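Local coordinates for regulatory protein YycH-like domain-containing protein (Eubacterium rectale, PDB 5COZ), which is of unknown function but, as a probable lipoprotein with a YycH-like domain, may take part in regulation at the cell envelope, at residues 153-158 with 186-191; 91-96 with 109-114; 62-67 with 260-265; 22-27 with 275-280. All coordinates share one frame; numbering follows the deposited sequence. Where two conformers were deposited one is given.

Contact 1 (153-158 with 186-191); sequences KFRTDK and KNELYV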
loop_
_atom_site.group_PDB
_atom_site.type_symbol
_atom_site.label_atom_id
_atom_site.label_comp_id
_atom_site.label_asym_id
_atom_site.label_seq_id
_atom_site.Cartn_x
_atom_site.Cartn_y
_atom_site.Cartn_z
ATOM N N LYS A 153 7.093 -6.046 -10.745
ATOM C CA LYS A 153 7.624 -7.192 -11.505
ATOM C C LYS A 153 7.373 -8.530 -10.788
ATOM O O LYS A 153 7.448 -9.591 -11.434
ATOM C CB LYS A 153 9.112 -7.028 -11.831
ATOM C CG LYS A 153 10.035 -7.019 -10.630
ATOM C CD LYS A 153 11.499 -6.778 -11.014
ATOM C CE LYS A 153 11.904 -5.337 -10.794
ATOM N NZ LYS A 153 13.372 -5.150 -10.928
ATOM N N PHE A 154 7.046 -8.485 -9.494
ATOM C CA PHE A 154 6.754 -9.720 -8.736
ATOM C C PHE A 154 5.245 -10.047 -8.679
ATOM O O PHE A 154 4.873 -11.091 -8.132
ATOM C CB PHE A 154 7.308 -9.559 -7.312
ATOM C CG PHE A 154 8.815 -9.420 -7.281
ATOM C CD1 PHE A 154 9.635 -10.544 -7.281
ATOM C CD2 PHE A 154 9.413 -8.160 -7.306
ATOM C CE1 PHE A 154 11.022 -10.413 -7.257
ATOM C CE2 PHE A 154 10.802 -8.028 -7.307
ATOM C CZ PHE A 154 11.602 -9.155 -7.280
ATOM N N ARG A 155 4.375 -9.206 -9.264
ATOM C CA ARG A 155 2.940 -9.446 -9.244
ATOM C C ARG A 155 2.579 -10.383 -10.375
ATOM O O ARG A 155 2.210 -9.933 -11.457
ATOM C CB ARG A 155 2.213 -8.091 -9.367
ATOM C CG ARG A 155 0.743 -8.202 -9.064
ATOM C CD ARG A 155 0.223 -6.895 -8.583
ATOM N NE ARG A 155 -1.220 -6.971 -8.419
ATOM C CZ ARG A 155 -2.047 -5.999 -8.766
ATOM N NH1 ARG A 155 -1.578 -4.870 -9.278
ATOM N NH2 ARG A 155 -3.353 -6.154 -8.617
ATOM N N THR A 156 2.742 -11.702 -10.149
ATOM C CA THR A 156 2.497 -12.707 -11.189
ATOM C C THR A 156 1.487 -13.739 -10.712
ATOM O O THR A 156 1.105 -13.727 -9.542
ATOM C CB THR A 156 3.824 -13.431 -11.531
ATOM O OG1 THR A 156 4.080 -14.398 -10.505
ATOM C CG2 THR A 156 5.030 -12.475 -11.702
ATOM N N ASP A 157 1.094 -14.670 -11.612
ATOM C CA ASP A 157 0.149 -15.741 -11.275
ATOM C C ASP A 157 0.868 -17.031 -10.878
ATOM O O ASP A 157 0.199 -18.063 -10.747
ATOM C CB ASP A 157 -0.755 -16.049 -12.491
ATOM C CG ASP A 157 -1.439 -14.820 -13.068
ATOM O OD1 ASP A 157 -2.018 -14.036 -12.279
ATOM O OD2 ASP A 157 -1.379 -14.636 -14.314
ATOM N N LYS A 158 2.200 -16.985 -10.693
ATOM C CA LYS A 158 2.925 -18.208 -10.325
ATOM C C LYS A 158 2.398 -18.779 -8.997
ATOM O O LYS A 158 2.104 -18.049 -8.054
ATOM C CB LYS A 158 4.439 -17.934 -10.222
ATOM C CG LYS A 158 5.279 -19.179 -9.897
ATOM C CD LYS A 158 6.752 -18.931 -10.024
ATOM C CE LYS A 158 7.550 -20.158 -9.607
ATOM N NZ LYS A 158 8.991 -19.970 -9.885
ATOM N N LYS A 186 -10.099 -6.681 -1.924
ATOM C CA LYS A 186 -9.006 -6.828 -2.868
ATOM C C LYS A 186 -7.658 -6.651 -2.168
ATOM O O LYS A 186 -7.423 -5.678 -1.454
ATOM C CB LYS A 186 -9.126 -5.826 -4.028
ATOM C CG LYS A 186 -7.938 -5.900 -5.005
ATOM C CD LYS A 186 -8.078 -4.950 -6.164
ATOM C CE LYS A 186 -6.833 -4.997 -7.035
ATOM N NZ LYS A 186 -7.083 -4.297 -8.353
ATOM N N ASN A 187 -6.775 -7.618 -2.387
ATOM C CA ASN A 187 -5.397 -7.524 -1.935
ATOM C C ASN A 187 -4.511 -7.741 -3.168
ATOM O O ASN A 187 -5.008 -8.081 -4.259
ATOM C CB ASN A 187 -5.101 -8.513 -0.798
ATOM C CG ASN A 187 -5.576 -9.887 -1.076
ATOM O OD1 ASN A 187 -5.068 -10.538 -1.976
ATOM N ND2 ASN A 187 -6.618 -10.326 -0.357
ATOM N N GLU A 188 -3.239 -7.437 -3.029
ATOM C CA GLU A 188 -2.258 -7.629 -4.084
ATOM C C GLU A 188 -1.309 -8.725 -3.642
ATOM O O GLU A 188 -0.905 -8.763 -2.480
ATOM C CB GLU A 188 -1.473 -6.333 -4.358
ATOM C CG GLU A 188 -2.354 -5.241 -4.942
ATOM C CD GLU A 188 -1.682 -3.886 -5.027
ATOM O OE1 GLU A 188 -0.570 -3.712 -4.471
ATOM O OE2 GLU A 188 -2.303 -2.977 -5.630
ATOM N N LEU A 189 -0.951 -9.598 -4.563
ATOM C CA LEU A 189 -0.062 -10.700 -4.258
ATOM C C LEU A 189 1.229 -10.592 -5.068
ATOM O O LEU A 189 1.199 -10.539 -6.306
ATOM C CB LEU A 189 -0.789 -12.025 -4.545
ATOM C CG LEU A 189 0.074 -13.299 -4.372
ATOM C CD1 LEU A 189 0.684 -13.398 -2.967
ATOM C CD2 LEU A 189 -0.738 -14.545 -4.636
ATOM N N TYR A 190 2.363 -10.703 -4.358
ATOM C CA TYR A 190 3.700 -10.680 -4.948
ATOM C C TYR A 190 4.353 -12.021 -4.704
ATOM O O TYR A 190 4.254 -12.582 -3.605
ATOM C CB TYR A 190 4.512 -9.512 -4.326
ATOM C CG TYR A 190 3.813 -8.188 -4.575
ATOM C CD1 TYR A 190 3.954 -7.527 -5.788
ATOM C CD2 TYR A 190 2.904 -7.675 -3.654
ATOM C CE1 TYR A 190 3.214 -6.386 -6.085
ATOM C CE2 TYR A 190 2.182 -6.508 -3.923
ATOM C CZ TYR A 190 2.326 -5.887 -5.153
ATOM O OH TYR A 190 1.635 -4.749 -5.468
ATOM N N VAL A 191 4.946 -12.595 -5.751
ATOM C CA VAL A 191 5.581 -13.914 -5.690
ATOM C C VAL A 191 7.091 -13.747 -5.624
ATOM O O VAL A 191 7.741 -13.344 -6.608
ATOM C CB VAL A 191 5.151 -14.788 -6.886
ATOM C CG1 VAL A 191 5.810 -16.173 -6.784
ATOM C CG2 VAL A 191 3.616 -14.933 -6.950
HETATM O O HOH W 1 -2.326 -9.436 -7.183
HETATM O O HOH W 2 -4.829 -8.087 -6.941
HETATM O O HOH W 3 -0.328 -11.546 -8.309
#
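R155 lays its side chain along strand 188-192, next to Y190 and E188. It is the centre of an inverse gamma turn that follows a 3-10 segment. Its CG stands anti to the backbone N (chi1 -168°), and the chain runs extended to NE past the ring of Y190, with R155 CB 3.8 Å from Y190 CE1. One guanidinium face lies over E188 CG, 3.9 Å from R155 CZ. No N-H points from R155 NH1 to E188 OE2, 4.2 Å away. The carboxylate pairs instead with R227, and R155 with E48. R155 NE and L189 N both donate to one water, and a second water links R155 NH2 to N187 O. A methionine in place of R155 would probably leave E48 without this charged mate and break both water links to segment 186-191. V191 CG2 packs 3.6 Å from T156 OG1, which closes an ST turn by accepting from K158 N. The bond from V191 N to F154 O is 2.8 Å and nearly straight, at 175°.

Contact 2 (91-96 with 109-114); sequences KDVCVQ and WDNNYT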
loop_
_atom_site.group_PDB
_atom_site.type_symbol
_atom_site.label_atom_id
_atom_site.label_comp_id
_atom_site.label_asym_id
_atom_site.label_seq_id
_atom_site.Cartn_x
_atom_site.Cartn_y
_atom_site.Cartn_z
ATOM N N LYS A 91 7.543 -17.778 22.786
ATOM C CA LYS A 91 7.433 -16.707 23.800
ATOM C C LYS A 91 8.219 -17.025 25.080
ATOM O O LYS A 91 8.753 -16.098 25.708
ATOM C CB LYS A 91 5.964 -16.390 24.120
ATOM C CG LYS A 91 5.224 -15.710 22.957
ATOM C CD LYS A 91 3.738 -15.380 23.204
ATOM C CE LYS A 91 2.855 -16.604 23.332
ATOM N NZ LYS A 91 2.981 -17.537 22.191
ATOM N N ASP A 92 8.365 -18.325 25.429
ATOM C CA ASP A 92 9.106 -18.752 26.626
ATOM C C ASP A 92 10.559 -18.287 26.633
ATOM O O ASP A 92 11.050 -17.868 27.684
ATOM C CB ASP A 92 9.123 -20.290 26.761
ATOM C CG ASP A 92 7.789 -21.002 26.834
ATOM O OD1 ASP A 92 6.804 -20.380 27.287
ATOM O OD2 ASP A 92 7.744 -22.206 26.491
ATOM N N VAL A 93 11.263 -18.412 25.484
ATOM C CA VAL A 93 12.695 -18.119 25.377
ATOM C C VAL A 93 12.990 -16.688 24.900
ATOM O O VAL A 93 14.161 -16.295 24.851
ATOM C CB VAL A 93 13.448 -19.152 24.492
ATOM C CG1 VAL A 93 13.487 -20.527 25.158
ATOM C CG2 VAL A 93 12.862 -19.241 23.087
ATOM N N CYS A 94 11.959 -15.912 24.561
ATOM C CA CYS A 94 12.110 -14.523 24.121
ATOM C C CYS A 94 12.593 -13.614 25.204
ATOM O O CYS A 94 12.256 -13.841 26.377
ATOM C CB CYS A 94 10.791 -14.010 23.577
ATOM S SG CYS A 94 10.505 -14.495 21.881
ATOM N N VAL A 95 13.317 -12.552 24.823
ATOM C CA VAL A 95 13.772 -11.495 25.702
ATOM C C VAL A 95 13.022 -10.228 25.333
ATOM O O VAL A 95 13.036 -9.792 24.170
ATOM C CB VAL A 95 15.313 -11.289 25.633
ATOM C CG1 VAL A 95 15.761 -10.150 26.550
ATOM C CG2 VAL A 95 16.054 -12.577 26.000
ATOM N N GLN A 96 12.369 -9.624 26.317
ATOM C CA GLN A 96 11.658 -8.385 26.130
ATOM C C GLN A 96 12.612 -7.213 26.403
ATOM O O GLN A 96 13.442 -7.267 27.321
ATOM C CB GLN A 96 10.422 -8.336 27.071
ATOM C CG GLN A 96 9.514 -7.094 26.951
ATOM C CD GLN A 96 9.898 -5.878 27.808
ATOM O OE1 GLN A 96 11.018 -5.758 28.334
ATOM N NE2 GLN A 96 8.955 -4.963 27.999
ATOM N N TRP A 109 10.580 -7.828 21.360
ATOM C CA TRP A 109 10.680 -9.216 21.826
ATOM C C TRP A 109 11.583 -9.934 20.856
ATOM O O TRP A 109 11.301 -9.949 19.658
ATOM C CB TRP A 109 9.315 -9.919 21.912
ATOM C CG TRP A 109 8.442 -9.382 22.989
ATOM C CD1 TRP A 109 8.292 -9.886 24.251
ATOM C CD2 TRP A 109 7.599 -8.237 22.908
ATOM N NE1 TRP A 109 7.402 -9.121 24.962
ATOM C CE2 TRP A 109 6.921 -8.129 24.147
ATOM C CE3 TRP A 109 7.280 -7.325 21.875
ATOM C CZ2 TRP A 109 5.971 -7.130 24.395
ATOM C CZ3 TRP A 109 6.319 -6.352 22.116
ATOM C CH2 TRP A 109 5.709 -6.236 23.379
ATOM N N ASP A 110 12.675 -10.501 21.351
ATOM C CA ASP A 110 13.625 -11.151 20.468
ATOM C C ASP A 110 13.938 -12.557 20.909
ATOM O O ASP A 110 14.159 -12.810 22.095
ATOM C CB ASP A 110 14.931 -10.320 20.470
ATOM C CG ASP A 110 14.781 -9.001 19.750
ATOM O OD1 ASP A 110 14.818 -9.005 18.507
ATOM O OD2 ASP A 110 14.561 -7.973 20.430
ATOM N N ASN A 111 13.968 -13.477 19.948
ATOM C CA ASN A 111 14.440 -14.829 20.208
ATOM C C ASN A 111 15.838 -14.832 19.636
ATOM O O ASN A 111 16.017 -14.831 18.418
ATOM C CB ASN A 111 13.517 -15.887 19.612
ATOM C CG ASN A 111 13.970 -17.296 19.918
ATOM O OD1 ASN A 111 15.123 -17.541 20.261
ATOM N ND2 ASN A 111 13.077 -18.249 19.753
ATOM N N ASN A 112 16.841 -14.737 20.504
ATOM C CA ASN A 112 18.229 -14.637 20.066
ATOM C C ASN A 112 18.779 -15.967 19.484
ATOM O O ASN A 112 19.787 -15.935 18.782
ATOM C CB ASN A 112 19.100 -14.121 21.206
ATOM C CG ASN A 112 18.645 -12.776 21.744
ATOM O OD1 ASN A 112 18.218 -12.661 22.899
ATOM N ND2 ASN A 112 18.664 -11.741 20.906
ATOM N N TYR A 113 18.093 -17.096 19.695
ATOM C CA TYR A 113 18.550 -18.363 19.104
ATOM C C TYR A 113 18.109 -18.471 17.628
ATOM O O TYR A 113 18.917 -18.826 16.766
ATOM C CB TYR A 113 18.015 -19.571 19.895
ATOM C CG TYR A 113 18.391 -19.588 21.360
ATOM C CD1 TYR A 113 19.599 -20.136 21.784
ATOM C CD2 TYR A 113 17.516 -19.105 22.332
ATOM C CE1 TYR A 113 19.944 -20.174 23.135
ATOM C CE2 TYR A 113 17.853 -19.129 23.684
ATOM C CZ TYR A 113 19.065 -19.674 24.083
ATOM O OH TYR A 113 19.405 -19.701 25.415
ATOM N N THR A 114 16.829 -18.165 17.346
ATOM C CA THR A 114 16.238 -18.287 15.998
ATOM C C THR A 114 16.330 -17.007 15.177
ATOM O O THR A 114 16.199 -17.063 13.957
ATOM C CB THR A 114 14.776 -18.693 16.105
ATOM O OG1 THR A 114 14.063 -17.635 16.755
ATOM C CG2 THR A 114 14.587 -20.007 16.853
HETATM O O HOH W 4 16.268 -15.445 23.331
HETATM O O HOH W 5 14.497 -7.633 23.197
#
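Q96 lies against the indole of W109, its CG 3.5 Å from W109 NE1. The Q96 chain leaves with CG anti to the backbone N (chi1 -177°) and then bends at chi2. Its amide plane stands 75° from the indole plane. The far end of Q96 makes a weak hydrogen bond to Y77, whose ring also meets W109 edge-to-face. Q96 and W109 form a non-hydrogen-bonded pair in the antiparallel hairpin of strands 95-101 and 104-111. The next pair, V95 with D110, is hydrogen-bonded: V95 N to D110 O and D110 N to V95 O, both 2.9 Å. A water donates to V95 O and to D110 OD2, so it ties the D110 carboxylate to the facing strand. Beyond the pairing, V93 CG2 touches the N111 amide, 3.5 Å from N111 ND2. N111 OD1 accepts from Y113 N and closes an Asx turn. A second water bridges the two segments, donating to V93 O and accepting from N112 N, 3.0 Å away.

Contact 3 (62-67 with 260-265); sequences GKVKAI and PLYDWV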
loop_
_atom_site.group_PDB
_atom_site.type_symbol
_atom_site.label_atom_id
_atom_site.label_comp_id
_atom_site.label_asym_id
_atom_site.label_seq_id
_atom_site.Cartn_x
_atom_site.Cartn_y
_atom_site.Cartn_z
ATOM N N GLY A 62 -14.439 12.926 7.416
ATOM C CA GLY A 62 -14.556 12.893 8.866
ATOM C C GLY A 62 -13.275 13.239 9.579
ATOM O O GLY A 62 -12.361 13.854 9.014
ATOM N N LYS A 63 -13.277 12.922 10.858
ATOM C CA LYS A 63 -12.115 13.055 11.730
ATOM C C LYS A 63 -11.785 11.681 12.231
ATOM O O LYS A 63 -12.704 10.910 12.567
ATOM C CB LYS A 63 -12.401 13.962 12.930
ATOM C CG LYS A 63 -12.852 15.378 12.615
ATOM C CD LYS A 63 -11.706 16.280 12.290
ATOM C CE LYS A 63 -12.168 17.722 12.300
ATOM N NZ LYS A 63 -11.096 18.578 11.741
ATOM N N VAL A 64 -10.492 11.368 12.311
ATOM C CA VAL A 64 -10.012 10.100 12.888
ATOM C C VAL A 64 -8.929 10.409 13.882
ATOM O O VAL A 64 -8.302 11.473 13.812
ATOM C CB VAL A 64 -9.450 9.107 11.815
ATOM C CG1 VAL A 64 -10.504 8.719 10.778
ATOM C CG2 VAL A 64 -8.204 9.679 11.136
ATOM N N LYS A 65 -8.678 9.475 14.788
ATOM C CA LYS A 65 -7.582 9.580 15.738
ATOM C C LYS A 65 -6.593 8.503 15.427
ATOM O O LYS A 65 -6.974 7.380 15.124
ATOM C CB LYS A 65 -8.105 9.395 17.181
ATOM C CG LYS A 65 -8.700 10.643 17.788
ATOM C CD LYS A 65 -8.918 10.445 19.293
ATOM C CE LYS A 65 -9.359 11.721 19.976
ATOM N NZ LYS A 65 -10.808 11.999 19.773
ATOM N N ALA A 66 -5.313 8.811 15.559
ATOM C CA ALA A 66 -4.296 7.796 15.405
ATOM C C ALA A 66 -4.458 6.714 16.464
ATOM O O ALA A 66 -4.780 7.034 17.619
ATOM C CB ALA A 66 -2.919 8.443 15.562
ATOM N N ILE A 67 -4.272 5.443 16.073
ATOM C CA ILE A 67 -4.232 4.329 17.015
ATOM C C ILE A 67 -2.780 4.242 17.453
ATOM O O ILE A 67 -1.880 4.088 16.616
ATOM C CB ILE A 67 -4.787 3.011 16.409
ATOM C CG1 ILE A 67 -6.304 3.171 16.139
ATOM C CG2 ILE A 67 -4.541 1.809 17.371
ATOM C CD1 ILE A 67 -6.950 2.108 15.332
ATOM N N PRO A 260 0.494 2.530 10.061
ATOM C CA PRO A 260 -0.343 3.330 10.975
ATOM C C PRO A 260 -1.814 3.084 10.750
ATOM O O PRO A 260 -2.287 2.980 9.601
ATOM C CB PRO A 260 0.017 4.779 10.611
ATOM C CG PRO A 260 1.416 4.667 10.017
ATOM C CD PRO A 260 1.353 3.395 9.226
ATOM N N LEU A 261 -2.567 2.982 11.876
ATOM C CA LEU A 261 -3.997 2.735 11.842
ATOM C C LEU A 261 -4.705 3.861 12.528
ATOM O O LEU A 261 -4.086 4.633 13.269
ATOM C CB LEU A 261 -4.406 1.388 12.452
ATOM C CG LEU A 261 -3.807 0.132 11.799
ATOM C CD1 LEU A 261 -4.244 -1.124 12.575
ATOM C CD2 LEU A 261 -4.212 0.027 10.301
ATOM N N TYR A 262 -6.002 4.004 12.211
ATOM C CA TYR A 262 -6.800 5.143 12.637
ATOM C C TYR A 262 -8.156 4.708 13.105
ATOM O O TYR A 262 -8.690 3.703 12.624
ATOM C CB TYR A 262 -6.946 6.137 11.467
ATOM C CG TYR A 262 -5.601 6.587 10.941
ATOM C CD1 TYR A 262 -4.909 7.633 11.544
ATOM C CD2 TYR A 262 -4.971 5.907 9.893
ATOM C CE1 TYR A 262 -3.630 7.999 11.120
ATOM C CE2 TYR A 262 -3.672 6.230 9.501
ATOM C CZ TYR A 262 -3.019 7.300 10.093
ATOM O OH TYR A 262 -1.756 7.698 9.692
ATOM N N ASP A 263 -8.715 5.449 14.070
ATOM C CA ASP A 263 -10.040 5.175 14.628
ATOM C C ASP A 263 -10.981 6.317 14.234
ATOM O O ASP A 263 -10.720 7.472 14.547
ATOM C CB ASP A 263 -9.975 5.024 16.167
ATOM C CG ASP A 263 -11.252 4.494 16.797
ATOM O OD1 ASP A 263 -11.855 3.610 16.218
ATOM O OD2 ASP A 263 -11.658 5.013 17.862
ATOM N N TRP A 264 -12.080 5.982 13.553
ATOM C CA TRP A 264 -13.066 6.990 13.132
ATOM C C TRP A 264 -13.718 7.659 14.349
ATOM O O TRP A 264 -14.312 6.973 15.204
ATOM C CB TRP A 264 -14.133 6.322 12.280
ATOM C CG TRP A 264 -15.107 7.282 11.655
ATOM C CD1 TRP A 264 -16.273 7.745 12.204
ATOM C CD2 TRP A 264 -15.040 7.825 10.337
ATOM N NE1 TRP A 264 -16.926 8.567 11.311
ATOM C CE2 TRP A 264 -16.195 8.624 10.150
ATOM C CE3 TRP A 264 -14.126 7.701 9.277
ATOM C CZ2 TRP A 264 -16.450 9.295 8.944
ATOM C CZ3 TRP A 264 -14.389 8.359 8.074
ATOM C CH2 TRP A 264 -15.542 9.135 7.919
ATOM N N VAL A 265 -13.707 9.000 14.387
ATOM C CA VAL A 265 -14.315 9.696 15.512
ATOM C C VAL A 265 -15.685 10.266 15.114
ATOM O O VAL A 265 -16.669 10.121 15.864
ATOM C CB VAL A 265 -13.366 10.825 16.009
ATOM C CG1 VAL A 265 -14.036 11.747 17.053
ATOM C CG2 VAL A 265 -12.090 10.200 16.580
HETATM O O HOH W 6 -1.042 2.951 14.326
#
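L261 meets I67 first: L261 O accepts from I67 N at 2.9 Å, with the donor 37° out of the carbonyl plane. L261 CB touches I67 CD1, and a water joins L261 N to I67 O. Y262 then forms a non-hydrogen-bonded antiparallel pair with A66. Y262 CB packs 3.8 Å from V64 CG2, and its ring reaches past A66 CA. With chi1 at -60°, V64 CG1 is anti to the carbonyl carbon, and CG2, between N and C, faces Y262. D263 pairs with K65 through two backbone bonds, and D263 N meets K65 O in the carbonyl plane, at 2.8 Å. W264 lies on the same side of the sheet as V64 and Y262. One indole face carries K63 O, and W264 CH2 comes 4.0 Å from G62 N. A CB at G62 would run into this indole. V265 N donates to K63 O, and V265 CG2 rests 3.6 Å from K65 CG. Strand 58-66 has strand 262-272 as one partner and strand 314-330 as another in a mixed sheet. Y315 and I317 of strand 314-330 and L307 of strand 295-311 pack on V64; V220 of strand 211-220 touches W264.

Contact 4 (22-27 with 275-280); sequences SLDEEQ and HPSSIL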
loop_
_atom_site.group_PDB
_atom_site.type_symbol
_atom_site.label_atom_id
_atom_site.label_comp_id
_atom_site.label_asym_id
_atom_site.label_seq_id
_atom_site.Cartn_x
_atom_site.Cartn_y
_atom_site.Cartn_z
ATOM N N SER A 22 -16.784 4.801 -20.458
ATOM C CA SER A 22 -16.856 3.614 -19.602
ATOM C C SER A 22 -16.586 3.989 -18.129
ATOM O O SER A 22 -17.081 3.316 -17.238
ATOM C CB SER A 22 -15.864 2.544 -20.057
ATOM O OG SER A 22 -14.528 2.794 -19.629
ATOM N N LEU A 23 -15.889 5.120 -17.901
ATOM C CA LEU A 23 -15.596 5.572 -16.546
ATOM C C LEU A 23 -16.651 6.531 -16.008
ATOM O O LEU A 23 -16.483 7.068 -14.906
ATOM C CB LEU A 23 -14.209 6.233 -16.472
ATOM C CG LEU A 23 -13.048 5.287 -16.736
ATOM C CD1 LEU A 23 -11.758 6.067 -16.810
ATOM C CD2 LEU A 23 -12.946 4.180 -15.686
ATOM N N ASP A 24 -17.761 6.703 -16.750
ATOM C CA ASP A 24 -18.813 7.627 -16.347
ATOM C C ASP A 24 -20.068 6.894 -15.881
ATOM O O ASP A 24 -21.180 7.421 -15.981
ATOM C CB ASP A 24 -19.120 8.556 -17.533
ATOM C CG ASP A 24 -19.795 9.871 -17.176
ATOM O OD1 ASP A 24 -19.826 10.229 -15.964
ATOM O OD2 ASP A 24 -20.343 10.516 -18.090
ATOM N N GLU A 25 -19.904 5.681 -15.359
ATOM C CA GLU A 25 -21.037 4.875 -14.889
ATOM C C GLU A 25 -21.762 5.545 -13.706
ATOM O O GLU A 25 -21.116 6.032 -12.763
ATOM C CB GLU A 25 -20.545 3.488 -14.450
ATOM C CG GLU A 25 -20.147 2.596 -15.617
ATOM C CD GLU A 25 -21.295 2.076 -16.464
ATOM O OE1 GLU A 25 -22.469 2.228 -16.058
ATOM O OE2 GLU A 25 -21.015 1.477 -17.525
ATOM N N GLU A 26 -23.098 5.554 -13.746
ATOM C CA GLU A 26 -23.901 6.155 -12.674
ATOM C C GLU A 26 -23.777 5.341 -11.376
ATOM O O GLU A 26 -23.936 5.904 -10.299
ATOM C CB GLU A 26 -25.384 6.327 -13.089
ATOM C CG GLU A 26 -26.164 5.042 -13.297
ATOM C CD GLU A 26 -27.643 5.213 -13.593
ATOM O OE1 GLU A 26 -27.982 5.957 -14.542
ATOM O OE2 GLU A 26 -28.462 4.573 -12.895
ATOM N N GLN A 27 -23.473 4.024 -11.478
ATOM C CA GLN A 27 -23.262 3.146 -10.330
ATOM C C GLN A 27 -21.800 2.799 -10.248
ATOM O O GLN A 27 -21.219 2.286 -11.214
ATOM C CB GLN A 27 -24.117 1.880 -10.416
ATOM C CG GLN A 27 -25.606 2.207 -10.327
ATOM C CD GLN A 27 -26.469 0.976 -10.371
ATOM O OE1 GLN A 27 -26.031 -0.138 -10.066
ATOM N NE2 GLN A 27 -27.728 1.162 -10.714
ATOM N N HIS A 275 -17.197 11.073 -10.866
ATOM C CA HIS A 275 -16.914 9.813 -11.542
ATOM C C HIS A 275 -15.466 9.864 -11.997
ATOM O O HIS A 275 -14.943 10.951 -12.282
ATOM C CB HIS A 275 -17.835 9.618 -12.754
ATOM C CG HIS A 275 -19.292 9.490 -12.415
ATOM N ND1 HIS A 275 -20.242 9.423 -13.416
ATOM C CD2 HIS A 275 -19.914 9.405 -11.217
ATOM C CE1 HIS A 275 -21.417 9.331 -12.806
ATOM N NE2 HIS A 275 -21.280 9.276 -11.488
ATOM N N PRO A 276 -14.810 8.714 -12.164
ATOM C CA PRO A 276 -13.384 8.763 -12.532
ATOM C C PRO A 276 -13.156 9.245 -13.967
ATOM O O PRO A 276 -12.030 9.641 -14.299
ATOM C CB PRO A 276 -12.887 7.334 -12.290
ATOM C CG PRO A 276 -14.150 6.460 -12.360
ATOM C CD PRO A 276 -15.255 7.342 -11.813
ATOM N N SER A 277 -14.214 9.283 -14.810
ATOM C CA SER A 277 -14.077 9.861 -16.151
ATOM C C SER A 277 -13.584 11.310 -16.063
ATOM O O SER A 277 -12.738 11.722 -16.861
ATOM C CB SER A 277 -15.409 9.826 -16.891
ATOM O OG SER A 277 -16.443 10.339 -16.064
ATOM N N SER A 278 -14.148 12.078 -15.109
ATOM C CA SER A 278 -13.825 13.496 -14.915
ATOM C C SER A 278 -12.367 13.646 -14.510
ATOM O O SER A 278 -11.673 14.514 -15.018
ATOM C CB SER A 278 -14.731 14.110 -13.853
ATOM O OG SER A 278 -16.096 13.979 -14.223
ATOM N N ILE A 279 -11.885 12.739 -13.661
ATOM C CA ILE A 279 -10.498 12.740 -13.208
ATOM C C ILE A 279 -9.566 12.355 -14.342
ATOM O O ILE A 279 -8.556 13.047 -14.547
ATOM C CB ILE A 279 -10.346 11.794 -12.007
ATOM C CG1 ILE A 279 -11.288 12.209 -10.862
ATOM C CG2 ILE A 279 -8.867 11.686 -11.555
ATOM C CD1 ILE A 279 -11.083 13.637 -10.320
ATOM N N LEU A 280 -9.887 11.268 -15.090
ATOM C CA LEU A 280 -8.983 10.862 -16.145
ATOM C C LEU A 280 -8.855 11.940 -17.227
ATOM O O LEU A 280 -7.734 12.201 -17.660
ATOM C CB LEU A 280 -9.407 9.523 -16.766
ATOM C CG LEU A 280 -8.477 9.037 -17.916
ATOM C CD1 LEU A 280 -7.011 8.849 -17.417
ATOM C CD2 LEU A 280 -9.006 7.746 -18.510
HETATM O O HOH W 7 -23.686 8.627 -10.223
#
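The backbones of L23 and S277 come close, with their CA atoms 4.6 Å apart, where the chain leaves helix 16-22 and helix 276-288 begins. A His-carboxylate hydrogen bond, D24 with H275, lies beside this helix start. S277 N donates to L23 O at 3.2 Å. L23 O also lies close to the ring of P276, 3.3 Å from its CD. The L23 side chain turns into the interior, and L23 CD1 meets L280 CD2 at 3.6 Å, the two side chains crossing at about a right angle. I35 of strand 34-40 packs on both leucines. D24 CG is anti to the backbone N (chi1 -159°), which swings the carboxylate to the imidazole. H275 ND1 donates to D24 OD1 at 2.7 Å, on the anti side of the carboxylate, and the two planes stand 66° apart. E25 O sits over one face of the imidazole, 3.3 Å from H275 CE1, and accepts from Y57. An alanine here instead of H275 would probably leave D24 OD1 without the imidazole N-H and the loop less firmly tied to the helix start. At the imidazole edge, H275 NE2 lies 2.8 Å from a water that donates to E26 O.

How the contacts relate
Contacts 1 and 2 reach the same antiparallel sheet, yet their centres are 32 Å apart. Contact 3 belongs to the other, mixed sheet, and contact 4 places a loop and a helix start against it. Strand 262-272 of contact 3 leads directly into helix 276-288 of contact 4, and their centres are 29 Å apart. Contacts 2 and 4 lie on opposite sides of the chain's centre, with 53 Å between centres. Contacts 1 and 3 also lie on opposite sides, their nearest atoms about 13 Å apart. No two contacts touch. Contact 1 is near the bound sodium ion: the K158 side chain is about 6 Å away, too far to be a ligand. Q208 and D210 bind the ion.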